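Local coordinates for protein putative mandelate racemase (Zymomonas mobilis, PDB 2OX4) that probably acts as a magnesium-dependent lyase, consistent with a dehydratase of the mandelate racemase branch of the enolase superfamily, at residues H358-V363 with P370-I375; P289-C294 with E325-H330; F11-R16 with E353-H358. All coordinates share one frame; numbering follows the deposited sequence.

Contact 1: H358-V363 with P370-I375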
# COMPACT_ATOMS: atom_id res chain seq x y z
N HIS C 358 22.78 41.92 -22.96
CA HIS C 358 23.71 41.67 -21.84
C HIS C 358 24.21 40.23 -21.85
O HIS C 358 23.44 39.30 -22.07
CB HIS C 358 23.04 41.95 -20.50
CG HIS C 358 22.34 43.27 -20.44
ND1 HIS C 358 23.02 44.47 -20.39
CD2 HIS C 358 21.02 43.58 -20.47
CE1 HIS C 358 22.14 45.46 -20.36
NE2 HIS C 358 20.93 44.95 -20.41
N ASN C 359 25.51 40.06 -21.61
CA ASN C 359 26.07 38.73 -21.49
C ASN C 359 26.45 38.44 -20.04
O ASN C 359 27.59 38.68 -19.63
CB ASN C 359 27.29 38.59 -22.42
CG ASN C 359 27.85 37.18 -22.47
OD1 ASN C 359 27.19 36.20 -22.08
ND2 ASN C 359 29.08 37.06 -22.95
N TYR C 360 25.50 37.93 -19.27
CA TYR C 360 25.72 37.67 -17.85
C TYR C 360 26.56 36.41 -17.70
O TYR C 360 26.19 35.35 -18.22
CB TYR C 360 24.40 37.49 -17.09
CG TYR C 360 23.59 38.75 -17.01
CD1 TYR C 360 23.94 39.78 -16.13
CD2 TYR C 360 22.47 38.93 -17.81
CE1 TYR C 360 23.20 40.96 -16.05
CE2 TYR C 360 21.72 40.10 -17.74
CZ TYR C 360 22.09 41.11 -16.87
OH TYR C 360 21.34 42.26 -16.80
N GLN C 361 27.70 36.55 -17.03
CA GLN C 361 28.63 35.43 -16.82
C GLN C 361 29.03 35.36 -15.35
O GLN C 361 29.05 36.39 -14.67
CB GLN C 361 29.89 35.58 -17.69
CG GLN C 361 29.65 35.43 -19.20
CD GLN C 361 29.30 34.01 -19.60
OE1 GLN C 361 29.82 33.04 -19.04
NE2 GLN C 361 28.42 33.88 -20.58
N PRO C 362 29.33 34.15 -14.85
CA PRO C 362 29.78 34.05 -13.47
C PRO C 362 31.12 34.76 -13.27
O PRO C 362 31.88 34.93 -14.23
CB PRO C 362 29.96 32.55 -13.27
CG PRO C 362 29.09 31.93 -14.30
CD PRO C 362 29.27 32.83 -15.48
N VAL C 363 31.36 35.21 -12.05
CA VAL C 363 32.67 35.70 -11.62
C VAL C 363 33.21 34.81 -10.50
O VAL C 363 32.58 34.69 -9.44
CB VAL C 363 32.57 37.16 -11.11
CG1 VAL C 363 33.94 37.70 -10.67
CG2 VAL C 363 31.93 38.06 -12.17
N PRO C 370 20.63 39.79 -11.95
CA PRO C 370 20.51 41.15 -12.49
C PRO C 370 19.67 42.07 -11.59
O PRO C 370 18.74 41.61 -10.91
CB PRO C 370 19.82 40.95 -13.85
CG PRO C 370 20.18 39.53 -14.24
CD PRO C 370 20.19 38.77 -12.93
N GLU C 371 20.01 43.35 -11.58
CA GLU C 371 19.32 44.32 -10.73
C GLU C 371 18.56 45.38 -11.54
O GLU C 371 18.01 46.32 -10.98
CB GLU C 371 20.31 45.00 -9.77
CG GLU C 371 21.02 44.07 -8.80
CD GLU C 371 20.13 43.57 -7.66
OE1 GLU C 371 19.00 44.07 -7.50
OE2 GLU C 371 20.57 42.67 -6.92
N LEU C 372 18.52 45.20 -12.87
CA LEU C 372 17.79 46.08 -13.77
C LEU C 372 16.29 45.80 -13.63
O LEU C 372 15.91 44.77 -13.06
CB LEU C 372 18.24 45.82 -15.22
CG LEU C 372 19.69 46.14 -15.58
CD1 LEU C 372 20.00 45.69 -17.01
CD2 LEU C 372 19.95 47.64 -15.43
N PRO C 373 15.42 46.73 -14.10
CA PRO C 373 13.98 46.39 -14.12
C PRO C 373 13.68 45.15 -14.98
O PRO C 373 14.35 44.92 -15.98
CB PRO C 373 13.34 47.63 -14.73
CG PRO C 373 14.31 48.75 -14.44
CD PRO C 373 15.67 48.11 -14.56
N GLY C 374 12.68 44.36 -14.57
CA GLY C 374 12.28 43.17 -15.34
C GLY C 374 13.28 42.04 -15.14
O GLY C 374 13.91 41.93 -14.08
N ILE C 375 13.45 41.19 -16.15
CA ILE C 375 14.44 40.09 -16.03
C ILE C 375 15.87 40.60 -16.24
O ILE C 375 16.83 39.91 -15.91
CB ILE C 375 14.14 38.89 -16.98
CG1 ILE C 375 14.29 39.31 -18.45
CG2 ILE C 375 12.75 38.27 -16.68
CD1 ILE C 375 14.14 38.14 -19.45

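Contact 2: P289-C294 with E325-H330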
# COMPACT_ATOMS: atom_id res chain seq x y z
N PRO C 289 13.65 21.81 -12.91
CA PRO C 289 12.69 22.33 -13.88
C PRO C 289 13.38 23.41 -14.72
O PRO C 289 14.27 24.11 -14.21
CB PRO C 289 11.61 22.97 -13.00
CG PRO C 289 12.29 23.27 -11.73
CD PRO C 289 13.30 22.20 -11.53
N ASP C 290 13.01 23.50 -15.98
CA ASP C 290 13.42 24.59 -16.86
C ASP C 290 12.31 25.64 -16.85
O ASP C 290 11.15 25.33 -17.13
CB ASP C 290 13.63 24.04 -18.29
CG ASP C 290 14.26 25.06 -19.25
OD1 ASP C 290 13.73 26.17 -19.40
OD2 ASP C 290 15.29 24.73 -19.86
N LEU C 291 12.66 26.89 -16.54
CA LEU C 291 11.68 28.00 -16.62
C LEU C 291 10.91 28.02 -17.95
O LEU C 291 9.72 28.29 -17.96
CB LEU C 291 12.35 29.35 -16.39
CG LEU C 291 12.50 29.90 -14.97
CD1 LEU C 291 13.10 31.29 -15.07
CD2 LEU C 291 11.18 30.00 -14.26
N GLY C 292 11.59 27.70 -19.05
CA GLY C 292 10.98 27.73 -20.38
C GLY C 292 10.18 26.51 -20.81
O GLY C 292 9.68 26.46 -21.94
N THR C 293 10.06 25.51 -19.93
CA THR C 293 9.17 24.36 -20.19
C THR C 293 8.26 23.96 -19.01
O THR C 293 7.19 23.36 -19.23
CB THR C 293 9.92 23.08 -20.68
OG1 THR C 293 10.73 22.54 -19.64
CG2 THR C 293 10.79 23.34 -21.91
N CYS C 294 8.66 24.28 -17.78
CA CYS C 294 7.92 23.81 -16.60
C CYS C 294 6.64 24.60 -16.34
O CYS C 294 5.78 24.16 -15.59
CB CYS C 294 8.81 23.85 -15.36
SG CYS C 294 8.97 25.50 -14.65
N GLU C 325 18.75 32.49 -19.36
CA GLU C 325 19.70 32.52 -18.24
C GLU C 325 19.40 33.62 -17.23
O GLU C 325 19.36 33.35 -16.01
CB GLU C 325 21.17 32.51 -18.67
CG GLU C 325 22.09 32.23 -17.45
CD GLU C 325 23.35 31.41 -17.75
OE1 GLU C 325 23.99 31.67 -18.80
OE2 GLU C 325 23.72 30.53 -16.93
N ALA C 326 19.16 34.84 -17.72
CA ALA C 326 18.80 35.95 -16.85
C ALA C 326 17.55 35.62 -16.03
O ALA C 326 17.51 35.86 -14.83
CB ALA C 326 18.58 37.23 -17.66
N ALA C 327 16.53 35.08 -16.70
CA ALA C 327 15.28 34.73 -16.02
C ALA C 327 15.55 33.74 -14.89
O ALA C 327 15.04 33.92 -13.78
CB ALA C 327 14.27 34.17 -17.01
N SER C 328 16.38 32.73 -15.16
CA SER C 328 16.66 31.68 -14.17
C SER C 328 17.28 32.21 -12.87
O SER C 328 17.04 31.68 -11.80
CB SER C 328 17.52 30.57 -14.77
OG SER C 328 18.86 31.01 -14.98
N LEU C 329 18.09 33.27 -12.98
CA LEU C 329 18.75 33.82 -11.80
C LEU C 329 17.73 34.45 -10.84
O LEU C 329 17.88 34.36 -9.62
CB LEU C 329 19.79 34.86 -12.24
CG LEU C 329 20.88 34.29 -13.17
CD1 LEU C 329 21.72 35.42 -13.75
CD2 LEU C 329 21.75 33.28 -12.44
N HIS C 330 16.71 35.09 -11.40
CA HIS C 330 15.62 35.65 -10.59
C HIS C 330 14.85 34.56 -9.87
O HIS C 330 14.62 34.67 -8.66
CB HIS C 330 14.68 36.48 -11.46
CG HIS C 330 15.31 37.74 -11.98
ND1 HIS C 330 15.34 38.91 -11.26
CD2 HIS C 330 15.95 37.99 -13.15
CE1 HIS C 330 15.96 39.84 -11.97
NE2 HIS C 330 16.34 39.31 -13.12

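Contact 3: F11-R16 with E353-H358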
# COMPACT_ATOMS: atom_id res chain seq x y z
N PHE C 11 10.29 34.66 -32.45
CA PHE C 11 11.54 34.52 -33.21
C PHE C 11 12.03 33.09 -33.07
O PHE C 11 12.50 32.70 -32.01
CB PHE C 11 12.61 35.46 -32.64
CG PHE C 11 12.21 36.91 -32.60
CD1 PHE C 11 11.50 37.42 -31.51
CD2 PHE C 11 12.56 37.76 -33.64
CE1 PHE C 11 11.13 38.76 -31.47
CE2 PHE C 11 12.19 39.10 -33.61
CZ PHE C 11 11.48 39.60 -32.52
N HIS C 12 11.92 32.31 -34.14
CA HIS C 12 12.52 30.99 -34.16
C HIS C 12 13.90 31.14 -34.83
O HIS C 12 14.01 31.20 -36.07
CB HIS C 12 11.61 29.98 -34.87
CG HIS C 12 12.10 28.56 -34.80
ND1 HIS C 12 11.57 27.55 -35.58
CD2 HIS C 12 13.07 27.98 -34.04
CE1 HIS C 12 12.19 26.41 -35.30
NE2 HIS C 12 13.11 26.65 -34.37
N VAL C 13 14.93 31.27 -34.00
CA VAL C 13 16.26 31.71 -34.44
C VAL C 13 16.84 30.67 -35.39
O VAL C 13 16.70 29.46 -35.15
CB VAL C 13 17.23 31.94 -33.25
CG1 VAL C 13 18.64 32.33 -33.74
CG2 VAL C 13 16.69 33.02 -32.33
N HIS C 14 17.44 31.13 -36.49
CA HIS C 14 18.06 30.23 -37.47
C HIS C 14 19.19 29.41 -36.86
O HIS C 14 19.79 29.81 -35.86
CB HIS C 14 18.57 31.04 -38.67
CG HIS C 14 17.49 31.68 -39.48
ND1 HIS C 14 17.72 32.77 -40.30
CD2 HIS C 14 16.17 31.40 -39.59
CE1 HIS C 14 16.58 33.12 -40.88
NE2 HIS C 14 15.63 32.31 -40.47
N THR C 15 19.47 28.26 -37.47
CA THR C 15 20.45 27.30 -36.93
C THR C 15 21.71 27.98 -36.42
O THR C 15 22.37 28.72 -37.15
CB THR C 15 20.82 26.24 -37.98
OG1 THR C 15 19.62 25.64 -38.47
CG2 THR C 15 21.71 25.15 -37.37
N ARG C 16 22.03 27.76 -35.15
CA ARG C 16 23.30 28.20 -34.58
C ARG C 16 24.39 27.25 -35.08
O ARG C 16 24.29 26.04 -34.88
CB ARG C 16 23.22 28.24 -33.05
CG ARG C 16 22.00 29.02 -32.45
CD ARG C 16 22.08 30.53 -32.65
NE ARG C 16 21.84 30.91 -34.04
CZ ARG C 16 22.30 32.01 -34.61
NH1 ARG C 16 22.03 32.26 -35.89
NH2 ARG C 16 23.03 32.87 -33.91
N GLU C 353 26.11 34.44 -27.82
CA GLU C 353 26.39 35.82 -27.39
C GLU C 353 25.70 36.93 -28.21
O GLU C 353 25.29 37.93 -27.64
CB GLU C 353 27.90 36.09 -27.31
CG GLU C 353 28.63 35.22 -26.31
CD GLU C 353 30.14 35.21 -26.51
OE1 GLU C 353 30.77 36.28 -26.34
OE2 GLU C 353 30.69 34.13 -26.83
N GLU C 354 25.59 36.75 -29.53
CA GLU C 354 25.06 37.81 -30.40
C GLU C 354 23.54 38.05 -30.28
O GLU C 354 23.00 39.02 -30.83
CB GLU C 354 25.41 37.53 -31.86
CG GLU C 354 24.72 36.29 -32.44
CD GLU C 354 25.05 36.06 -33.92
OE1 GLU C 354 25.71 36.92 -34.54
OE2 GLU C 354 24.64 35.01 -34.47
N LEU C 355 22.87 37.16 -29.55
CA LEU C 355 21.41 37.15 -29.49
C LEU C 355 20.85 38.12 -28.46
O LEU C 355 19.69 38.55 -28.59
CB LEU C 355 20.89 35.74 -29.20
CG LEU C 355 21.29 34.66 -30.20
CD1 LEU C 355 20.76 33.30 -29.76
CD2 LEU C 355 20.79 35.01 -31.59
N CYS C 356 21.64 38.47 -27.45
CA CYS C 356 21.16 39.29 -26.34
C CYS C 356 22.05 40.50 -26.04
O CYS C 356 23.26 40.46 -26.26
CB CYS C 356 21.04 38.46 -25.06
SG CYS C 356 19.86 37.10 -25.17
N VAL C 357 21.43 41.54 -25.51
CA VAL C 357 22.10 42.79 -25.15
C VAL C 357 23.14 42.64 -24.04
O VAL C 357 24.26 43.15 -24.16
CB VAL C 357 21.06 43.89 -24.82
CG1 VAL C 357 21.73 45.15 -24.28
CG2 VAL C 357 20.23 44.23 -26.06
N HIS C 358 22.78 41.92 -22.96
CA HIS C 358 23.71 41.67 -21.84
C HIS C 358 24.21 40.23 -21.85
O HIS C 358 23.44 39.30 -22.07
CB HIS C 358 23.04 41.95 -20.50
CG HIS C 358 22.34 43.27 -20.44
ND1 HIS C 358 23.02 44.47 -20.39
CD2 HIS C 358 21.02 43.58 -20.47
CE1 HIS C 358 22.14 45.46 -20.36
NE2 HIS C 358 20.93 44.95 -20.41
O HOH W 1 23.72 34.46 -37.33

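Contact 1: H358-V363 with P370-I375
Tyr360 lays its ring against Pro370, and Leu372 touches both Tyr360 and His358. These residues belong to two loops that flank strand 366-367, in the C-terminal part of an enolase-superfamily barrel domain. Strand 366-367 pairs antiparallel with barrel strand 126-131.

The main interaction is a CH-pi contact. Pro370 CG sits over one face of the Tyr360 ring, 3.8 Å from the ring centroid and 19° off the normal. It is shifted toward the rim. Pro370 CG is closest to Tyr360 CZ, at 3.6 Å. With Tyr360 CG anti to the carbonyl carbon (chi1 -67°), the ring is directed at the proline. Pro370 itself is buried, with Leu329 and His330 of helix 322-333 also packed on it.

Van der Waals contact continues at the hydroxyl end. Leu372 CD1 lies 3.7 Å from Tyr360 OH. The same methyl meets the His358 ring at an oblique angle. His358 and Leu372 approach from opposite directions, while the leucine and the tyrosine cross at a slant.

Tyr360 OH hydrogen-bonds to Gly376 O, just past the second segment, which fixes the far end of the ring. Within the first loop, Gln361 NE2 donates to Asn359 OD1 at 3.0 Å, almost straight at 173°, and Asn359 OD1 lies in the amide plane of Gln361. On the imidazole side of the leucine, His358 NE2 is the ring atom nearest to it, 3.6 Å from Leu372 CD1.

Contact 2: P289-C294 with E325-H330
Helix 322-333 of the barrel domain receives Leu291 from the short helical turn at 291-294, which follows barrel strand 286-287. The touching residues are all buried. One methyl does the work: Leu291 CD1 reaches the helix backbone itself and lies 3.5 Å from Ala327 C. Leu291 CD1 also meets the side chain beside it, 3.7 Å from Ala327 CB. The next peptide nitrogen, Ser328 N, is 3.6 Å from Leu291 CD1. The small alanine side chain lets the leucine come this close to the main chain. Phe297 and Phe300 of helix 296-309 and Ile100 of helix 89-110 also touch Leu291. Phe297 and Ile100 reach Ala327 as well, so the contact is one part of a larger apolar cluster.

Polar groups shape both partners. Asp290 is the N-cap of the short helix. Asp290 OD1 accepts from Gly292 N at 2.7 Å through the anti lone pair, with an N-H...O angle of 143°. Asp290 O takes two further bonds, from Thr293 N and Cys294 N. The other carboxylate oxygen, OD2, bonds to His317. On the long helix, Ser328 OG turns back to Glu325 O at 2.6 Å. The Ser328 hydroxyl thus donates within its own helix; the Glu325 carbonyl also accepts from Leu329 N.

Strand 286-287 and helix 322-333 belong to the (beta/alpha) barrel of the enolase superfamily, and the leucine from the turn after the strand packs among the helices round it.

Contact 3: F11-R16 with E353-H358
The Arg16 guanidinium has Val13 CG1 over one face, 3.4 Å above its plane and toward the rim. At its edge, close to the plane, are His14 O and the Glu354 carboxylate. Arg16 NH2 donates to Glu354 OE2 at 2.7 Å, a salt bridge with an N-H...O angle of 150°. OE2 uses its anti lone pair, and the two flat groups are turned 31° apart. A water adds a second link, accepting from Arg16 NH1 and donating to Glu354 OE2. Bends at chi2 and chi3 fold the arginine back, which lets Arg16 NE bond to His14 O at 3.0 Å.

The contact joins the end of strand 5-13, in the N-terminal capping domain of the enolase superfamily, to the type I turn Glu353 to Cys356 at the end of helix 350-353 of the barrel domain. Arg16 NH2 also bonds to Glu351 O nearby. A leucine in place of Arg16 would probably leave the Glu354 carboxylate without its close charged partner and the His14 and Glu351 carbonyls without these donors.

Leu355 supplies the apolar part. Leu355 CD2 lies 4.1 Å from Val13 CG1 and 3.9 Å from Arg16 NH2.

Contacts 1 and 3 share His358, so the chain runs from the domain interface of contact 3 straight into the loops of contact 1. Their centres are about 17 Å apart. Contact 2 lies deeper, its centre about 6 Å from that of the chain, against about 17 Å for each of the others. It touches contact 1: Ile375 O is 2.9 Å from His330 NE2, a probable hydrogen bond. Contacts 2 and 3 do not touch; their nearest atoms are about 7 Å apart. Contact 2 is nearest the magnesium site of Glu215, Glu241 and Glu267. The Leu291 side chain is about 11 Å from that of Glu267, while contacts 1 and 3 lie away from it.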